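Local coordinates for DNA mismatch repair protein MutL (Aquifex aeolicus, PDB 6LZI), which binds and probably hydrolyses ATP through a Bergerat-type ATPase domain, held here with ADP, as part of DNA mismatch repair, at residues A30-V35 against V49-T54. Residues are numbered along the deposited sequence; the frame is centred on the assembly and turned at random.
With ADP (adenosine-5'-diphosphate), chain H.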
# COMPACT_ATOMS: atom_id res chain seq x y z
N ALA A 30 -10.23 7.00 2.47
CA ALA A 30 -10.78 8.28 2.07
C ALA A 30 -11.08 8.36 0.57
O ALA A 30 -11.29 9.46 0.05
CB ALA A 30 -9.84 9.41 2.46
N LYS A 31 -11.20 7.20 -0.09
CA LYS A 31 -11.58 6.97 -1.49
C LYS A 31 -10.74 7.79 -2.44
O LYS A 31 -11.23 8.36 -3.43
CB LYS A 31 -13.08 7.18 -1.76
CG LYS A 31 -13.89 8.06 -0.85
CD LYS A 31 -15.40 7.91 -1.21
CE LYS A 31 -16.18 9.22 -1.15
NZ LYS A 31 -15.68 10.32 -2.05
N ALA A 32 -9.44 7.77 -2.18
CA ALA A 32 -8.50 8.37 -3.14
C ALA A 32 -8.47 7.56 -4.43
O ALA A 32 -8.59 6.32 -4.42
CB ALA A 32 -7.12 8.42 -2.51
N THR A 33 -8.39 8.24 -5.59
CA THR A 33 -8.12 7.50 -6.84
C THR A 33 -6.68 7.66 -7.33
O THR A 33 -6.28 7.02 -8.31
CB THR A 33 -9.09 7.97 -7.95
OG1 THR A 33 -8.90 9.35 -8.16
CG2 THR A 33 -10.59 7.68 -7.54
N LYS A 34 -5.87 8.49 -6.66
CA LYS A 34 -4.47 8.65 -6.97
C LYS A 34 -3.73 8.74 -5.66
O LYS A 34 -4.10 9.58 -4.82
CB LYS A 34 -4.26 9.93 -7.80
CG LYS A 34 -5.17 9.84 -9.01
CD LYS A 34 -4.51 10.30 -10.29
CE LYS A 34 -5.47 10.06 -11.49
NZ LYS A 34 -6.43 11.22 -11.61
N VAL A 35 -2.81 7.79 -5.44
CA VAL A 35 -1.99 7.74 -4.24
C VAL A 35 -0.53 7.85 -4.65
O VAL A 35 -0.03 7.04 -5.45
CB VAL A 35 -2.24 6.43 -3.50
CG1 VAL A 35 -1.27 6.33 -2.29
CG2 VAL A 35 -3.73 6.32 -3.04
N VAL A 49 3.11 10.63 1.75
CA VAL A 49 1.98 10.02 1.05
C VAL A 49 0.98 11.10 0.75
O VAL A 49 0.46 11.74 1.67
CB VAL A 49 1.35 8.88 1.87
CG1 VAL A 49 0.13 8.22 1.15
CG2 VAL A 49 2.36 7.79 2.11
N LYS A 50 0.66 11.23 -0.51
CA LYS A 50 -0.21 12.25 -1.03
C LYS A 50 -1.36 11.50 -1.67
O LYS A 50 -1.14 10.53 -2.41
CB LYS A 50 0.49 13.04 -2.08
CG LYS A 50 -0.39 14.24 -2.61
CD LYS A 50 0.52 14.88 -3.64
CE LYS A 50 -0.11 16.14 -4.25
NZ LYS A 50 -1.17 15.63 -5.14
N ASP A 51 -2.56 12.01 -1.44
CA ASP A 51 -3.76 11.46 -2.07
C ASP A 51 -4.73 12.57 -2.47
O ASP A 51 -4.63 13.73 -1.99
CB ASP A 51 -4.45 10.42 -1.12
CG ASP A 51 -5.16 11.05 0.06
OD1 ASP A 51 -6.02 11.98 -0.12
OD2 ASP A 51 -4.82 10.63 1.23
N ASN A 52 -5.66 12.20 -3.37
CA ASN A 52 -6.69 13.10 -3.85
C ASN A 52 -8.07 12.66 -3.33
O ASN A 52 -9.06 12.80 -4.04
CB ASN A 52 -6.68 13.14 -5.39
CG ASN A 52 -7.10 11.80 -6.01
OD1 ASN A 52 -7.18 10.77 -5.30
ND2 ASN A 52 -7.43 11.79 -7.32
N GLY A 53 -8.10 12.13 -2.13
CA GLY A 53 -9.34 11.74 -1.49
C GLY A 53 -10.11 12.93 -0.96
O GLY A 53 -9.85 14.10 -1.26
N THR A 54 -11.04 12.62 -0.08
CA THR A 54 -12.00 13.64 0.34
C THR A 54 -11.40 14.66 1.29
O THR A 54 -12.06 15.66 1.59
CB THR A 54 -13.19 12.96 1.04
OG1 THR A 54 -12.78 12.55 2.35
CG2 THR A 54 -13.56 11.75 0.31
PB ADP H . -8.23 5.09 11.65
O1B ADP H . -7.88 5.20 10.20
O2B ADP H . -9.60 5.73 11.98
O3B ADP H . -8.18 3.65 12.13
PA ADP H . -5.96 6.84 11.81
O1A ADP H . -5.14 7.34 12.96
O2A ADP H . -5.20 6.10 10.76
O3A ADP H . -7.15 5.90 12.50
O5' ADP H . -6.63 8.08 11.02
C5' ADP H . -7.53 8.78 11.87
C4' ADP H . -8.61 9.48 11.06
O4' ADP H . -8.03 10.50 10.30
C3' ADP H . -9.37 8.62 10.06
O3' ADP H . -10.54 8.05 10.70
C2' ADP H . -9.82 9.64 9.03
O2' ADP H . -11.01 10.24 9.62
C1' ADP H . -8.72 10.67 9.08
N9 ADP H . -7.73 10.50 8.02
C8 ADP H . -6.46 10.02 8.14
N7 ADP H . -5.82 10.03 6.94
C5 ADP H . -6.75 10.50 6.06
C6 ADP H . -6.70 10.75 4.61
N6 ADP H . -5.58 10.45 3.91
N1 ADP H . -7.83 11.24 4.03
C2 ADP H . -8.97 11.49 4.81
N3 ADP H . -9.06 11.31 6.12
C4 ADP H . -7.96 10.83 6.76
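The Asn52 amide meets Thr33 along its edge and Lys34 over one face. In the carbonyl plane, Thr33 N reaches a lone pair of Asn52 OD1 at 2.8 Å. Lys34 N, 3.0 Å from the same Asn52 OD1, comes instead from above that plane. Beside it on this face, Lys34 CG lies 3.4 Å from Asn52 ND2. At the nitrogen end, Asn52 ND2 gives a nearly in-plane hydrogen bond to Thr33 OG1, which chi1 of 60° places between its own N and carbonyl carbon. Asparagine suits the place because one short amide both accepts and donates; a leucine here would probably leave the two backbone N-H groups without their shared acceptor and Thr33 OG1 without its donor.

A second flat group, the Asp51 carboxylate, reaches the nucleotide through OD2, which accepts a hydrogen bond from ADP N6 at 2.8 Å and is also hydrogen-bonded to Ser27 OG. This aspartate, which recognises the adenine amino group, opens the DxGxG motif (Asp51-Asn52-Gly53-Thr54-Gly55) of the Bergerat (GHKL) ATP-binding fold. Gly53 N returns to Asp51 OD1, out of the carboxylate plane, closing an Asx turn that helps fix the acid's rotation. Val35 and Asp51 form an antiparallel non-hydrogen-bonded pair of the hairpin 34-40/46-51, and Val35 and Val49 both pack on helix 16-29.

That helix ends in a Schellman motif with Lys31 at positive phi. Ala30 sets its small methyl against adenine N1, while Ala30 O accepts from Thr54 N at 3.2 Å. Gly53 suits its place because its CA passes 3.4 Å from Ala30 O, on the side where a CB would point.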